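Local coordinates for putative methyl-accepting chemotaxis protein (Salmonella enterica subsp. enterica serovar Typhimurium str. LT2, PDB 6DB1) that probably senses chemical signals through this N-terminal ligand-binding domain and passes them on as part of a bacterial chemotaxis receptor, at residues Q65-M70 against E85-W90. Numbering follows the deposited sequence. Where two conformers were deposited one is given.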
loop_
_atom_site.group_PDB
_atom_site.type_symbol
_atom_site.label_atom_id
_atom_site.label_comp_id
_atom_site.label_asym_id
_atom_site.label_seq_id
_atom_site.Cartn_x
_atom_site.Cartn_y
_atom_site.Cartn_z
ATOM N N GLN A 65 8.591 3.939 -11.887
ATOM C CA GLN A 65 9.422 2.733 -11.987
ATOM C C GLN A 65 8.602 1.492 -11.607
ATOM O O GLN A 65 8.782 0.436 -12.206
ATOM C CB GLN A 65 10.669 2.821 -11.101
ATOM C CG GLN A 65 11.490 1.532 -11.070
ATOM C CD GLN A 65 11.978 1.109 -12.436
ATOM O OE1 GLN A 65 12.266 1.936 -13.301
ATOM N NE2 GLN A 65 12.100 -0.193 -12.635
ATOM N N LYS A 66 7.733 1.592 -10.603
ATOM C CA LYS A 66 6.937 0.436 -10.203
ATOM C C LYS A 66 5.892 0.104 -11.274
ATOM O O LYS A 66 5.622 -1.041 -11.476
ATOM C CB LYS A 66 6.360 0.631 -8.804
ATOM C CG LYS A 66 7.416 0.567 -7.715
ATOM C CD LYS A 66 8.209 -0.723 -7.749
ATOM C CE LYS A 66 9.302 -0.784 -6.710
ATOM N NZ LYS A 66 10.089 -2.023 -6.872
ATOM N N LEU A 67 5.342 1.088 -11.968
ATOM C CA LEU A 67 4.416 0.798 -13.056
ATOM C C LEU A 67 5.159 0.044 -14.167
ATOM O O LEU A 67 4.639 -0.901 -14.729
ATOM C CB LEU A 67 3.820 2.099 -13.603
ATOM C CG LEU A 67 2.941 1.949 -14.846
ATOM C CD1 LEU A 67 1.712 1.103 -14.560
ATOM C CD2 LEU A 67 2.537 3.317 -15.393
ATOM N N GLU A 68 6.370 0.480 -14.500
ATOM C CA GLU A 68 7.117 -0.185 -15.557
ATOM C C GLU A 68 7.378 -1.642 -15.165
ATOM O O GLU A 68 7.240 -2.532 -15.979
ATOM C CB GLU A 68 8.432 0.546 -15.840
ATOM C CG GLU A 68 8.253 1.835 -16.615
ATOM C CD GLU A 68 7.377 1.719 -17.844
ATOM O OE1 GLU A 68 6.193 2.087 -17.756
ATOM O OE2 GLU A 68 7.876 1.244 -18.881
ATOM N N GLU A 69 7.719 -1.872 -13.908
ATOM C CA GLU A 69 7.990 -3.213 -13.405
ATOM C C GLU A 69 6.692 -4.043 -13.425
ATOM O O GLU A 69 6.708 -5.262 -13.742
ATOM C CB GLU A 69 8.560 -3.090 -11.994
ATOM C CG GLU A 69 9.583 -4.131 -11.624
ATOM C CD GLU A 69 10.014 -4.048 -10.166
ATOM O OE1 GLU A 69 10.242 -5.126 -9.572
ATOM O OE2 GLU A 69 10.092 -2.912 -9.616
HETATM N N MSE A 70 5.564 -3.397 -13.136
HETATM C CA MSE A 70 4.287 -4.122 -13.141
HETATM C C MSE A 70 3.967 -4.566 -14.526
HETATM O O MSE A 70 3.558 -5.715 -14.729
HETATM C CB MSE A 70 3.121 -3.301 -12.595
HETATM C CG MSE A 70 1.903 -4.186 -12.243
HETATM SE SE MSE A 70 2.187 -5.202 -10.576
HETATM C CE MSE A 70 0.488 -6.163 -10.639
ATOM N N GLU A 85 -6.878 -3.683 -16.186
ATOM C CA GLU A 85 -7.536 -2.640 -15.432
ATOM C C GLU A 85 -6.508 -1.939 -14.526
ATOM O O GLU A 85 -6.454 -0.718 -14.461
ATOM C CB GLU A 85 -8.671 -3.265 -14.624
ATOM C CG GLU A 85 -9.739 -2.285 -14.213
ATOM C CD GLU A 85 -10.706 -2.831 -13.180
ATOM O OE1 GLU A 85 -11.366 -3.847 -13.471
ATOM O OE2 GLU A 85 -10.801 -2.236 -12.102
ATOM N N VAL A 86 -5.689 -2.737 -13.841
ATOM C CA VAL A 86 -4.678 -2.252 -12.904
ATOM C C VAL A 86 -3.669 -1.328 -13.605
ATOM O O VAL A 86 -3.423 -0.222 -13.132
ATOM C CB VAL A 86 -3.957 -3.438 -12.233
ATOM C CG1 VAL A 86 -2.625 -3.038 -11.623
ATOM C CG2 VAL A 86 -4.851 -4.109 -11.207
ATOM N N LEU A 87 -3.096 -1.785 -14.702
ATOM C CA LEU A 87 -2.084 -1.000 -15.419
ATOM C C LEU A 87 -2.687 0.295 -15.982
ATOM O O LEU A 87 -2.035 1.337 -15.944
ATOM C CB LEU A 87 -1.485 -1.853 -16.538
ATOM C CG LEU A 87 -0.767 -3.124 -16.091
ATOM C CD1 LEU A 87 -0.329 -3.962 -17.284
ATOM C CD2 LEU A 87 0.413 -2.791 -15.208
ATOM N N SER A 88 -3.908 0.248 -16.502
ATOM C CA SER A 88 -4.501 1.462 -17.078
ATOM C C SER A 88 -4.849 2.482 -15.996
ATOM O O SER A 88 -4.635 3.659 -16.194
ATOM C CB SER A 88 -5.704 1.139 -17.903
ATOM O OG SER A 88 -5.308 0.464 -19.074
ATOM N N ASN A 89 -5.385 2.035 -14.873
ATOM C CA ASN A 89 -5.748 2.961 -13.784
ATOM C C ASN A 89 -4.475 3.484 -13.107
ATOM O O ASN A 89 -4.419 4.652 -12.688
ATOM C CB ASN A 89 -6.744 2.317 -12.815
ATOM C CG ASN A 89 -8.104 2.128 -13.450
ATOM O OD1 ASN A 89 -8.370 2.679 -14.514
ATOM N ND2 ASN A 89 -8.981 1.390 -12.790
ATOM N N TRP A 90 -3.449 2.643 -13.015
ATOM C CA TRP A 90 -2.179 3.062 -12.426
ATOM C C TRP A 90 -1.585 4.158 -13.312
ATOM O O TRP A 90 -1.197 5.219 -12.836
ATOM C CB TRP A 90 -1.220 1.872 -12.345
ATOM C CG TRP A 90 0.014 2.045 -11.512
ATOM C CD1 TRP A 90 0.733 3.178 -11.285
ATOM C CD2 TRP A 90 0.779 0.973 -10.935
ATOM N NE1 TRP A 90 1.835 2.894 -10.524
ATOM C CE2 TRP A 90 1.891 1.545 -10.301
ATOM C CE3 TRP A 90 0.585 -0.404 -10.834
ATOM C CZ2 TRP A 90 2.829 0.783 -9.615
ATOM C CZ3 TRP A 90 1.503 -1.162 -10.146
ATOM C CH2 TRP A 90 2.626 -0.573 -9.568
#
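W90 lays its indole against the backbone and side chains of helix 54-73, and most of the contact is built on that one ring. L67 covers one face: L67 CD1 sits 3.9 Å from the centroid of the five-membered ring of W90, 23° off the normal, a CH-pi contact. L67 CB reaches W90 NE1 at 3.7 Å. CG anti to the backbone N (chi1 -168°) carries the ring across the gap, where W90 CZ2 meets the L67 backbone N at 3.5 Å. M70 crosses the indole at about a right angle. Its CB lies 3.6 Å from W90 CZ3, and the bend at chi2 brings the M70 selenium to the ring edge, 5.4 Å from the centroid of the six-membered ring of W90, a Met-aromatic contact in its selenomethionine form.

Helices 54-73 and 80-105 run antiparallel here, 158° between the segment directions and 10.5 Å between axes, as neighbours in the four-helix bundle of this domain, an architecture shared with other chemoreceptor sensor domains such as that of Tar. The other two helices close the core: W90 touches L24 and meets F128 edge-to-face, while M70 packs on V23 and F135. L87 reaches back with CD2 to M70 CG at 3.6 Å; no hydrogen bond links the two segments.

Away from this apolar seam the chemistry turns polar. Of the K66 side chain CB touches W90 CZ2, beside the backbone carbonyl, and the rest of the chain leads away to a partly exposed salt bridge, K66 NZ to the syn lone pair of E69 OE2 at 2.9 Å, with Q26 of helix 13-46 as a further partner of the ammonium.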